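Local coordinates for protein DOA1 (Saccharomyces cerevisiae, PDB 3ODT) that carries a WD40 beta-propeller domain that probably binds ubiquitin and helps to regulate the turnover of F-box proteins, at residues 28-32 and 44-50; 141-147 and 160-166; 219-225 and 249-255. All blocks are in the same frame, centred on the assembly; numbering follows the deposited sequence.

Contact 1 of 3, residues 28-32 and 44-50; sequences DDSKV and WSKDDQW
Val32 O lies at the edge of the Trp44 indole, in the plane of the ring and 3.4 Å from Trp44 CD1. The Trp50 indole takes the backbone of 29-32 obliquely on its six-membered part, where Trp50 CZ3 is 3.6 Å from Ser30 O. One face of that indole is covered over its centre by Lys46 CB. Val32 divides its methyls between the two tryptophans: Val32 CG2 packs against Trp44 CB at 3.8 Å, while CG1 reaches Trp50 CH2 at 4.1 Å. With CG1 anti to the carbonyl carbon (chi1 -54°), the valine crosses Trp50 at about a right angle. Strands 31-36 and 40-46 form an antiparallel hairpin, the second and third strands of a four-stranded propeller blade. Val32 and Trp44 are a hydrogen-bonded pair: Val32 N gives to Trp44 O at 2.9 Å, and Trp44 N to Val32 O at 2.7 Å, nearly straight at 172°. Beyond the non-hydrogen-bonded pair Lys31-Ser45, whose side chains occupy the other face, Lys46 N bonds Ser30 O at 2.8 Å. The type I turn leading into the hairpin is tied by Asp28 OD1, which accepts from Ser30 N, an Asx turn, and from Ser30 OG at 2.8 Å. Leu14 of strand 9-14 in the adjoining blade touches Val32 and both tryptophans. Within the hairpin, Trp44 NE1 bonds Ser34 OG, which helps fix the ring's rotation.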
loop_
_atom_site.group_PDB
_atom_site.type_symbol
_atom_site.label_atom_id
_atom_site.label_comp_id
_atom_site.label_asym_id
_atom_site.label_seq_id
_atom_site.Cartn_x
_atom_site.Cartn_y
_atom_site.Cartn_z
ATOM N N ASP A 28 -10.401 9.667 -4.794
ATOM C CA ASP A 28 -11.846 9.536 -4.618
ATOM C C ASP A 28 -12.382 8.619 -5.714
ATOM O O ASP A 28 -11.589 8.055 -6.469
ATOM C CB ASP A 28 -12.555 10.884 -4.542
ATOM C CG ASP A 28 -12.430 11.712 -5.807
ATOM O OD1 ASP A 28 -12.513 11.185 -6.927
ATOM O OD2 ASP A 28 -12.289 12.946 -5.674
ATOM N N ASP A 29 -13.697 8.453 -5.824
ATOM C CA ASP A 29 -14.229 7.524 -6.806
ATOM C C ASP A 29 -13.963 7.949 -8.261
ATOM O O ASP A 29 -14.175 7.169 -9.186
ATOM C CB ASP A 29 -15.718 7.362 -6.625
ATOM C CG ASP A 29 -16.088 6.671 -5.346
ATOM O OD1 ASP A 29 -15.240 6.071 -4.642
ATOM O OD2 ASP A 29 -17.286 6.747 -5.014
ATOM N N SER A 30 -13.516 9.181 -8.461
ATOM C CA SER A 30 -13.195 9.677 -9.796
ATOM C C SER A 30 -11.711 10.026 -9.984
ATOM O O SER A 30 -11.333 10.591 -11.010
ATOM C CB SER A 30 -14.035 10.910 -10.161
ATOM O OG SER A 30 -13.679 12.050 -9.369
ATOM N N LYS A 31 -10.889 9.700 -9.005
ATOM C CA LYS A 31 -9.491 10.079 -9.083
ATOM C C LYS A 31 -8.635 9.016 -8.411
ATOM O O LYS A 31 -8.886 8.647 -7.259
ATOM C CB LYS A 31 -9.238 11.408 -8.352
ATOM C CG LYS A 31 -9.805 12.646 -9.017
ATOM C CD LYS A 31 -9.347 13.950 -8.330
ATOM C CE LYS A 31 -9.778 15.193 -9.112
ATOM N NZ LYS A 31 -11.231 15.220 -9.352
ATOM N N VAL A 32 -7.592 8.582 -9.110
ATOM C CA VAL A 32 -6.622 7.675 -8.539
ATOM C C VAL A 32 -5.223 8.182 -8.877
ATOM O O VAL A 32 -5.017 8.912 -9.865
ATOM C CB VAL A 32 -6.814 6.222 -8.992
ATOM C CG1 VAL A 32 -8.257 5.739 -8.723
ATOM C CG2 VAL A 32 -6.450 6.021 -10.438
ATOM N N TRP A 44 -4.931 10.274 -12.245
ATOM C CA TRP A 44 -5.866 9.819 -13.257
ATOM C C TRP A 44 -7.255 10.259 -12.810
ATOM O O TRP A 44 -7.657 9.995 -11.662
ATOM C CB TRP A 44 -5.801 8.285 -13.383
ATOM C CG TRP A 44 -4.409 7.710 -13.531
ATOM C CD1 TRP A 44 -3.546 7.376 -12.528
ATOM C CD2 TRP A 44 -3.758 7.323 -14.755
ATOM N NE1 TRP A 44 -2.389 6.864 -13.042
ATOM C CE2 TRP A 44 -2.503 6.801 -14.408
ATOM C CE3 TRP A 44 -4.103 7.401 -16.099
ATOM C CZ2 TRP A 44 -1.598 6.368 -15.351
ATOM C CZ3 TRP A 44 -3.200 6.952 -17.046
ATOM C CH2 TRP A 44 -1.955 6.453 -16.668
ATOM N N SER A 45 -7.961 10.948 -13.703
ATOM C CA SER A 45 -9.297 11.465 -13.448
ATOM C C SER A 45 -10.286 10.898 -14.400
ATOM O O SER A 45 -10.022 10.819 -15.608
ATOM C CB SER A 45 -9.309 12.985 -13.609
ATOM O OG SER A 45 -8.317 13.521 -12.779
ATOM N N LYS A 46 -11.448 10.544 -13.855
ATOM C CA LYS A 46 -12.528 10.010 -14.658
ATOM C C LYS A 46 -13.554 11.063 -14.947
ATOM O O LYS A 46 -14.113 11.675 -14.039
ATOM C CB LYS A 46 -13.196 8.848 -13.948
ATOM C CG LYS A 46 -14.102 8.073 -14.867
ATOM C CD LYS A 46 -14.725 6.871 -14.223
ATOM C CE LYS A 46 -15.522 6.099 -15.269
ATOM N NZ LYS A 46 -15.988 4.786 -14.800
ATOM N N ASP A 47 -13.792 11.289 -16.237
ATOM C CA ASP A 47 -14.879 12.135 -16.710
ATOM C C ASP A 47 -15.910 11.184 -17.293
ATOM O O ASP A 47 -16.876 10.815 -16.624
ATOM C CB ASP A 47 -14.386 13.108 -17.778
ATOM C CG ASP A 47 -15.377 14.222 -18.054
ATOM O OD1 ASP A 47 -16.570 14.053 -17.726
ATOM O OD2 ASP A 47 -14.962 15.268 -18.598
ATOM N N ASP A 48 -15.688 10.766 -18.535
ATOM C CA ASP A 48 -16.368 9.588 -19.067
ATOM C C ASP A 48 -15.306 8.485 -19.118
ATOM O O ASP A 48 -15.530 7.342 -18.686
ATOM C CB ASP A 48 -16.974 9.860 -20.454
ATOM C CG ASP A 48 -17.880 11.102 -20.489
ATOM O OD1 ASP A 48 -18.619 11.356 -19.505
ATOM O OD2 ASP A 48 -17.856 11.825 -21.518
ATOM N N GLN A 49 -14.137 8.860 -19.625
ATOM C CA GLN A 49 -12.970 7.997 -19.634
ATOM C C GLN A 49 -12.004 8.486 -18.577
ATOM O O GLN A 49 -12.152 9.581 -18.051
ATOM C CB GLN A 49 -12.279 8.000 -21.002
ATOM C CG GLN A 49 -13.028 7.230 -22.090
ATOM C CD GLN A 49 -14.340 7.885 -22.467
ATOM O OE1 GLN A 49 -15.365 7.209 -22.599
ATOM N NE2 GLN A 49 -14.317 9.203 -22.654
ATOM N N TRP A 50 -11.009 7.667 -18.293
ATOM C CA TRP A 50 -9.929 8.037 -17.411
ATOM C C TRP A 50 -8.821 8.695 -18.223
ATOM O O TRP A 50 -8.399 8.183 -19.265
ATOM C CB TRP A 50 -9.373 6.794 -16.746
ATOM C CG TRP A 50 -10.287 6.197 -15.718
ATOM C CD1 TRP A 50 -11.230 5.214 -15.902
ATOM C CD2 TRP A 50 -10.342 6.551 -14.332
ATOM N NE1 TRP A 50 -11.855 4.938 -14.700
ATOM C CE2 TRP A 50 -11.323 5.746 -13.731
ATOM C CE3 TRP A 50 -9.632 7.461 -13.539
ATOM C CZ2 TRP A 50 -11.636 5.844 -12.376
ATOM C CZ3 TRP A 50 -9.938 7.552 -12.208
ATOM C CH2 TRP A 50 -10.926 6.751 -11.634
#

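Contact 2 of 3, residues 141-147 and 160-166; sequences HNASVWD and TASADKT
His141 and Asp164 meet through a side-chain hydrogen bond, ND1 of the ring giving to Asp164 OD2 at 2.9 Å, exactly in the ring plane and on the syn side of the carboxylate. Asn142 N adds a second bond to Asp164 OD2 at 3.0 Å. At the imidazole's far edge His141 NE2 and Thr160 OG1 share a hydrogen bond of 2.7 Å. Asp164 OD1 accepts from Thr166 N and OG1, so four donors grip the carboxylate and hold it against the histidine. A CH-pi contact covers one ring face: Ser162 CB stands 3.4 Å from the centroid of the His141 ring. A chi1 of 174° turns Ser162 OG to Ser144 O, which it bonds at 3.0 Å from above the carbonyl plane, while Ala163 N meets the same Ser144 O at 2.9 Å. Among backbone bonds, Ala161 N gives to Asp147 O at 2.9 Å, and Trp146 N and Asp147 N both turn weakly to Ala161 O, a classic beta bulge. Apolar contact is slight, chiefly Ala143 CB on Ala163 CB at 3.8 Å. Since Thr160 OG1 also bonds Trp170 NE1, the chain Trp170-Thr160-His141-Asp164 is the structural tetrad of a WD40 repeat.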
loop_
_atom_site.group_PDB
_atom_site.type_symbol
_atom_site.label_atom_id
_atom_site.label_comp_id
_atom_site.label_asym_id
_atom_site.label_seq_id
_atom_site.Cartn_x
_atom_site.Cartn_y
_atom_site.Cartn_z
ATOM N N HIS A 141 13.954 -2.753 14.165
ATOM C CA HIS A 141 14.080 -3.862 13.226
ATOM C C HIS A 141 15.518 -4.013 12.735
ATOM O O HIS A 141 16.254 -3.028 12.623
ATOM C CB HIS A 141 13.180 -3.676 12.003
ATOM C CG HIS A 141 11.741 -3.972 12.264
ATOM N ND1 HIS A 141 11.277 -5.252 12.492
ATOM C CD2 HIS A 141 10.654 -3.163 12.289
ATOM C CE1 HIS A 141 9.968 -5.207 12.678
ATOM N NE2 HIS A 141 9.570 -3.955 12.553
ATOM N N ASN A 142 15.883 -5.249 12.392
ATOM C CA ASN A 142 17.238 -5.584 11.975
ATOM C C ASN A 142 17.439 -5.649 10.462
ATOM O O ASN A 142 18.507 -6.012 9.992
ATOM C CB ASN A 142 17.639 -6.944 12.574
ATOM C CG ASN A 142 19.108 -7.039 12.848
ATOM O OD1 ASN A 142 19.806 -6.024 12.893
ATOM N ND2 ASN A 142 19.595 -8.261 13.050
ATOM N N ALA A 143 16.397 -5.320 9.718
ATOM C CA ALA A 143 16.402 -5.341 8.277
ATOM C C ALA A 143 15.283 -4.437 7.781
ATOM O O ALA A 143 14.530 -3.865 8.586
ATOM C CB ALA A 143 16.231 -6.765 7.744
ATOM N N SER A 144 15.206 -4.296 6.467
ATOM C CA SER A 144 14.281 -3.360 5.842
ATOM C C SER A 144 12.883 -3.475 6.410
ATOM O O SER A 144 12.401 -4.573 6.671
ATOM C CB SER A 144 14.235 -3.613 4.345
ATOM O OG SER A 144 15.493 -3.335 3.784
ATOM N N VAL A 145 12.238 -2.335 6.550
ATOM C CA VAL A 145 10.859 -2.229 6.980
ATOM C C VAL A 145 10.004 -2.029 5.729
ATOM O O VAL A 145 10.007 -0.971 5.092
ATOM C CB VAL A 145 10.692 -1.079 7.976
ATOM C CG1 VAL A 145 9.208 -0.856 8.283
ATOM C CG2 VAL A 145 11.478 -1.361 9.255
ATOM N N TRP A 146 9.320 -3.102 5.348
ATOM C CA TRP A 146 8.543 -3.111 4.119
ATOM C C TRP A 146 7.211 -2.403 4.258
ATOM O O TRP A 146 6.663 -1.911 3.250
ATOM C CB TRP A 146 8.300 -4.545 3.678
ATOM C CG TRP A 146 9.467 -5.072 2.888
ATOM C CD1 TRP A 146 10.377 -6.010 3.285
ATOM C CD2 TRP A 146 9.828 -4.689 1.565
ATOM N NE1 TRP A 146 11.281 -6.240 2.274
ATOM C CE2 TRP A 146 10.956 -5.451 1.205
ATOM C CE3 TRP A 146 9.269 -3.809 0.625
ATOM C CZ2 TRP A 146 11.564 -5.337 -0.036
ATOM C CZ3 TRP A 146 9.882 -3.693 -0.615
ATOM C CH2 TRP A 146 11.009 -4.476 -0.936
ATOM N N ASP A 147 6.656 -2.347 5.473
ATOM C CA ASP A 147 5.401 -1.645 5.680
ATOM C C ASP A 147 5.284 -1.116 7.093
ATOM O O ASP A 147 5.908 -1.616 8.009
ATOM C CB ASP A 147 4.208 -2.540 5.339
ATOM C CG ASP A 147 2.929 -1.730 5.110
ATOM O OD1 ASP A 147 3.020 -0.545 4.746
ATOM O OD2 ASP A 147 1.820 -2.271 5.339
ATOM N N THR A 160 4.626 -2.298 12.297
ATOM C CA THR A 160 5.615 -2.378 11.241
ATOM C C THR A 160 5.872 -3.836 10.863
ATOM O O THR A 160 5.770 -4.749 11.707
ATOM C CB THR A 160 6.947 -1.725 11.706
ATOM O OG1 THR A 160 7.390 -2.346 12.920
ATOM C CG2 THR A 160 6.757 -0.205 11.945
ATOM N N ALA A 161 6.261 -4.028 9.612
ATOM C CA ALA A 161 6.554 -5.322 9.025
ATOM C C ALA A 161 7.929 -5.270 8.403
ATOM O O ALA A 161 8.262 -4.313 7.679
ATOM C CB ALA A 161 5.557 -5.621 7.932
ATOM N N SER A 162 8.714 -6.318 8.614
ATOM C CA SER A 162 10.120 -6.298 8.223
ATOM C C SER A 162 10.659 -7.554 7.562
ATOM O O SER A 162 10.176 -8.676 7.764
ATOM C CB SER A 162 10.952 -5.922 9.464
ATOM O OG SER A 162 12.346 -5.982 9.272
ATOM N N ALA A 163 11.725 -7.358 6.780
ATOM C CA ALA A 163 12.519 -8.443 6.236
ATOM C C ALA A 163 13.192 -9.262 7.325
ATOM O O ALA A 163 13.721 -10.352 7.040
ATOM C CB ALA A 163 13.584 -7.884 5.253
ATOM N N ASP A 164 13.168 -8.768 8.570
ATOM C CA ASP A 164 13.740 -9.552 9.668
ATOM C C ASP A 164 12.769 -10.633 10.162
ATOM O O ASP A 164 13.043 -11.338 11.115
ATOM C CB ASP A 164 14.270 -8.656 10.805
ATOM C CG ASP A 164 13.173 -7.971 11.616
ATOM O OD1 ASP A 164 11.979 -8.271 11.448
ATOM O OD2 ASP A 164 13.518 -7.092 12.435
ATOM N N LYS A 165 11.665 -10.788 9.439
ATOM C CA LYS A 165 10.668 -11.849 9.658
ATOM C C LYS A 165 9.750 -11.582 10.853
ATOM O O LYS A 165 9.099 -12.478 11.341
ATOM C CB LYS A 165 11.311 -13.238 9.739
ATOM C CG LYS A 165 12.235 -13.513 8.581
ATOM C CD LYS A 165 12.741 -14.946 8.582
ATOM C CE LYS A 165 13.712 -15.173 9.732
ATOM N NZ LYS A 165 14.265 -16.584 9.787
ATOM N N THR A 166 9.711 -10.331 11.308
ATOM C CA THR A 166 8.857 -9.969 12.434
ATOM C C THR A 166 7.941 -8.806 12.085
ATOM O O THR A 166 8.206 -8.027 11.147
ATOM C CB THR A 166 9.646 -9.573 13.701
ATOM O OG1 THR A 166 10.210 -8.261 13.519
ATOM C CG2 THR A 166 10.734 -10.612 14.074
#

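Contact 3 of 3, residues 219-225 and 249-255; sequences RTYEGHE and RIWSKEN
Tyr221 and Trp251 form the apolar centre of this contact. Tyr221 CB sits over the indole face, 3.8 Å from the centroid of the six-membered ring, and the phenol ring turns its edge to that face in an offset edge-to-face pair, with the planes 70° apart. Beyond the indole the phenol reaches the 252-255 turn, where Tyr221 OH gives to Lys253 O at 2.7 Å, in the carbonyl plane and on a lone pair. Arg219 arrives beside it: its NH1 makes a weak bond to the same Lys253 O at 3.0 Å, and Glu254 O lies over the centre of the guanidinium face, 3.0 Å from Arg219 CZ. At the other end the Arg249 chain, straight as far as NE, runs antiparallel to the His224 side chain and lays CD over the imidazole, 3.6 Å from the His224 centroid. Its guanidinium continues over Gly223, with Gly223 O 3.3 Å from Arg249 NH1. Gly223 turns the chain here with phi 163°, and Glu222 O just before it meets the indole edge, 3.4 Å from Trp251 CH2. A long salt bridge, Glu225 OE1 to Arg249 NH2 at 3.7 Å, reaches the guanidinium edge.

A second shell sets these groups. Ser252 OG accepts from Asn255 N, an ST motif that shapes the turn presenting Lys253 O. Arg249 is steered by Thr247 and by a salt bridge to Asp245, which also accepts from Glu225 N and weakly from His224 ND1. Ser241 OG bonds both His224 NE2 and Trp251 NE1. Trp251, Ser241, His224 and Asp245 thus make up the structural tetrad of a WD40 repeat, where outer strand 217-222 of one propeller blade leads into the next.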
loop_
_atom_site.group_PDB
_atom_site.type_symbol
_atom_site.label_atom_id
_atom_site.label_comp_id
_atom_site.label_asym_id
_atom_site.label_seq_id
_atom_site.Cartn_x
_atom_site.Cartn_y
_atom_site.Cartn_z
ATOM N N ARG A 219 -6.383 -17.014 11.362
ATOM C CA ARG A 219 -6.733 -17.557 10.066
ATOM C C ARG A 219 -5.569 -17.377 9.139
ATOM O O ARG A 219 -4.866 -16.371 9.211
ATOM C CB ARG A 219 -7.960 -16.832 9.507
ATOM C CG ARG A 219 -8.559 -17.471 8.227
ATOM C CD ARG A 219 -10.054 -17.092 8.009
ATOM N NE ARG A 219 -10.892 -17.582 9.101
ATOM C CZ ARG A 219 -11.379 -16.822 10.087
ATOM N NH1 ARG A 219 -11.162 -15.517 10.088
ATOM N NH2 ARG A 219 -12.098 -17.350 11.074
ATOM N N THR A 220 -5.380 -18.351 8.263
ATOM C CA THR A 220 -4.370 -18.296 7.225
ATOM C C THR A 220 -5.083 -18.390 5.862
ATOM O O THR A 220 -5.973 -19.215 5.668
ATOM C CB THR A 220 -3.357 -19.436 7.389
ATOM O OG1 THR A 220 -2.704 -19.324 8.655
ATOM C CG2 THR A 220 -2.318 -19.378 6.326
ATOM N N TYR A 221 -4.690 -17.512 4.946
ATOM C CA TYR A 221 -5.275 -17.463 3.603
ATOM C C TYR A 221 -4.221 -17.917 2.613
ATOM O O TYR A 221 -3.273 -17.183 2.311
ATOM C CB TYR A 221 -5.765 -16.039 3.288
ATOM C CG TYR A 221 -6.605 -15.413 4.402
ATOM C CD1 TYR A 221 -5.997 -14.777 5.488
ATOM C CD2 TYR A 221 -8.002 -15.432 4.355
ATOM C CE1 TYR A 221 -6.735 -14.218 6.518
ATOM C CE2 TYR A 221 -8.761 -14.873 5.395
ATOM C CZ TYR A 221 -8.110 -14.258 6.456
ATOM O OH TYR A 221 -8.843 -13.662 7.439
ATOM N N GLU A 222 -4.368 -19.159 2.177
ATOM C CA GLU A 222 -3.385 -19.850 1.352
ATOM C C GLU A 222 -3.804 -19.914 -0.108
ATOM O O GLU A 222 -4.952 -20.217 -0.430
ATOM C CB GLU A 222 -3.216 -21.284 1.879
ATOM C CG GLU A 222 -2.188 -22.125 1.142
ATOM C CD GLU A 222 -1.694 -23.300 1.982
ATOM O OE1 GLU A 222 -2.414 -23.704 2.927
ATOM O OE2 GLU A 222 -0.580 -23.807 1.708
ATOM N N GLY A 223 -2.860 -19.645 -1.004
ATOM C CA GLY A 223 -3.119 -19.827 -2.427
ATOM C C GLY A 223 -2.128 -19.104 -3.330
ATOM O O GLY A 223 -1.814 -19.604 -4.399
ATOM N N HIS A 224 -1.625 -17.945 -2.931
ATOM C CA HIS A 224 -0.605 -17.303 -3.752
ATOM C C HIS A 224 0.571 -18.243 -3.953
ATOM O O HIS A 224 0.989 -18.943 -3.029
ATOM C CB HIS A 224 -0.110 -16.009 -3.129
ATOM C CG HIS A 224 -0.972 -14.834 -3.403
ATOM N ND1 HIS A 224 -1.038 -14.251 -4.646
ATOM C CD2 HIS A 224 -1.781 -14.111 -2.596
ATOM C CE1 HIS A 224 -1.868 -13.220 -4.595
ATOM N NE2 HIS A 224 -2.312 -13.100 -3.354
ATOM N N GLU A 225 1.115 -18.231 -5.168
ATOM C CA GLU A 225 2.160 -19.178 -5.533
ATOM C C GLU A 225 3.549 -18.585 -5.436
ATOM O O GLU A 225 4.548 -19.295 -5.676
ATOM C CB GLU A 225 1.946 -19.713 -6.949
ATOM C CG GLU A 225 0.551 -20.274 -7.161
ATOM C CD GLU A 225 0.118 -20.223 -8.610
ATOM O OE1 GLU A 225 -0.158 -19.107 -9.125
ATOM O OE2 GLU A 225 0.063 -21.302 -9.231
ATOM N N ARG A 249 -6.110 -11.264 -5.749
ATOM C CA ARG A 249 -7.019 -12.231 -5.167
ATOM C C ARG A 249 -7.949 -11.554 -4.195
ATOM O O ARG A 249 -7.552 -10.617 -3.498
ATOM C CB ARG A 249 -6.270 -13.378 -4.509
ATOM C CG ARG A 249 -5.437 -14.132 -5.507
ATOM C CD ARG A 249 -4.721 -15.306 -4.888
ATOM N NE ARG A 249 -3.808 -15.944 -5.844
ATOM C CZ ARG A 249 -3.715 -17.239 -6.074
ATOM N NH1 ARG A 249 -4.535 -18.103 -5.499
ATOM N NH2 ARG A 249 -2.799 -17.658 -6.941
ATOM N N ILE A 250 -9.176 -12.051 -4.120
ATOM C CA ILE A 250 -10.158 -11.502 -3.204
ATOM C C ILE A 250 -10.577 -12.620 -2.272
ATOM O O ILE A 250 -10.905 -13.705 -2.748
ATOM C CB ILE A 250 -11.385 -10.934 -3.960
ATOM C CG1 ILE A 250 -10.957 -9.755 -4.847
ATOM C CG2 ILE A 250 -12.449 -10.435 -2.987
ATOM C CD1 ILE A 250 -10.927 -10.070 -6.293
ATOM N N TRP A 251 -10.552 -12.365 -0.963
ATOM C CA TRP A 251 -10.819 -13.396 0.053
ATOM C C TRP A 251 -11.906 -12.956 1.051
ATOM O O TRP A 251 -12.048 -11.774 1.396
ATOM C CB TRP A 251 -9.572 -13.662 0.896
ATOM C CG TRP A 251 -8.274 -13.794 0.178
ATOM C CD1 TRP A 251 -7.528 -12.783 -0.327
ATOM C CD2 TRP A 251 -7.533 -15.000 -0.062
ATOM N NE1 TRP A 251 -6.358 -13.276 -0.871
ATOM C CE2 TRP A 251 -6.345 -14.638 -0.730
ATOM C CE3 TRP A 251 -7.767 -16.352 0.208
ATOM C CZ2 TRP A 251 -5.383 -15.577 -1.123
ATOM C CZ3 TRP A 251 -6.811 -17.292 -0.196
ATOM C CH2 TRP A 251 -5.630 -16.893 -0.843
ATOM N N SER A 252 -12.653 -13.926 1.558
ATOM C CA SER A 252 -13.459 -13.695 2.727
ATOM C C SER A 252 -12.554 -13.625 3.954
ATOM O O SER A 252 -11.887 -14.589 4.298
ATOM C CB SER A 252 -14.451 -14.828 2.927
ATOM O OG SER A 252 -14.998 -14.751 4.223
ATOM N N LYS A 253 -12.528 -12.476 4.610
ATOM C CA LYS A 253 -11.735 -12.333 5.824
ATOM C C LYS A 253 -12.292 -13.252 6.894
ATOM O O LYS A 253 -11.535 -13.897 7.612
ATOM C CB LYS A 253 -11.748 -10.878 6.281
ATOM C CG LYS A 253 -11.057 -10.624 7.587
ATOM C CD LYS A 253 -12.039 -10.672 8.707
ATOM C CE LYS A 253 -11.524 -9.945 9.932
ATOM N NZ LYS A 253 -12.400 -10.253 11.077
ATOM N N GLU A 254 -13.616 -13.327 6.968
ATOM C CA GLU A 254 -14.289 -14.085 8.028
ATOM C C GLU A 254 -14.161 -15.605 7.907
ATOM O O GLU A 254 -14.141 -16.302 8.912
ATOM C CB GLU A 254 -15.765 -13.710 8.067
ATOM C CG GLU A 254 -16.003 -12.237 8.405
ATOM C CD GLU A 254 -15.608 -11.873 9.825
ATOM O OE1 GLU A 254 -15.439 -12.787 10.663
ATOM O OE2 GLU A 254 -15.463 -10.665 10.103
ATOM N N ASN A 255 -14.092 -16.148 6.699
ATOM C CA ASN A 255 -14.061 -17.601 6.588
ATOM C C ASN A 255 -12.987 -18.205 5.703
ATOM O O ASN A 255 -12.901 -19.427 5.598
ATOM C CB ASN A 255 -15.456 -18.126 6.203
ATOM C CG ASN A 255 -15.830 -17.821 4.768
ATOM O OD1 ASN A 255 -15.029 -17.981 3.852
ATOM N ND2 ASN A 255 -17.069 -17.371 4.570
#

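Overall arrangement
The three contacts lie in different parts of one seven-bladed propeller and do not touch. Contacts 1 and 2, on opposite sides of the chain's centre, each knit two neighbouring strands of a blade through backbone bonds; contact 3 instead joins an outer strand of one blade to the third strand of the next, by side chains and turn carbonyls. All are partly buried. Contact 1, whose centre is about 20 Å from the chain centre, is ordinary hairpin pairing flanked by tryptophans. Contact 2, at about 15 Å, is richest in side-chain hydrogen bonds. Contacts 2 and 3, with centres about 22 Å apart, sample equivalent histidine tetrads: contact 2 holds the histidine, aspartate and threonine, contact 3 the histidine and tryptophan.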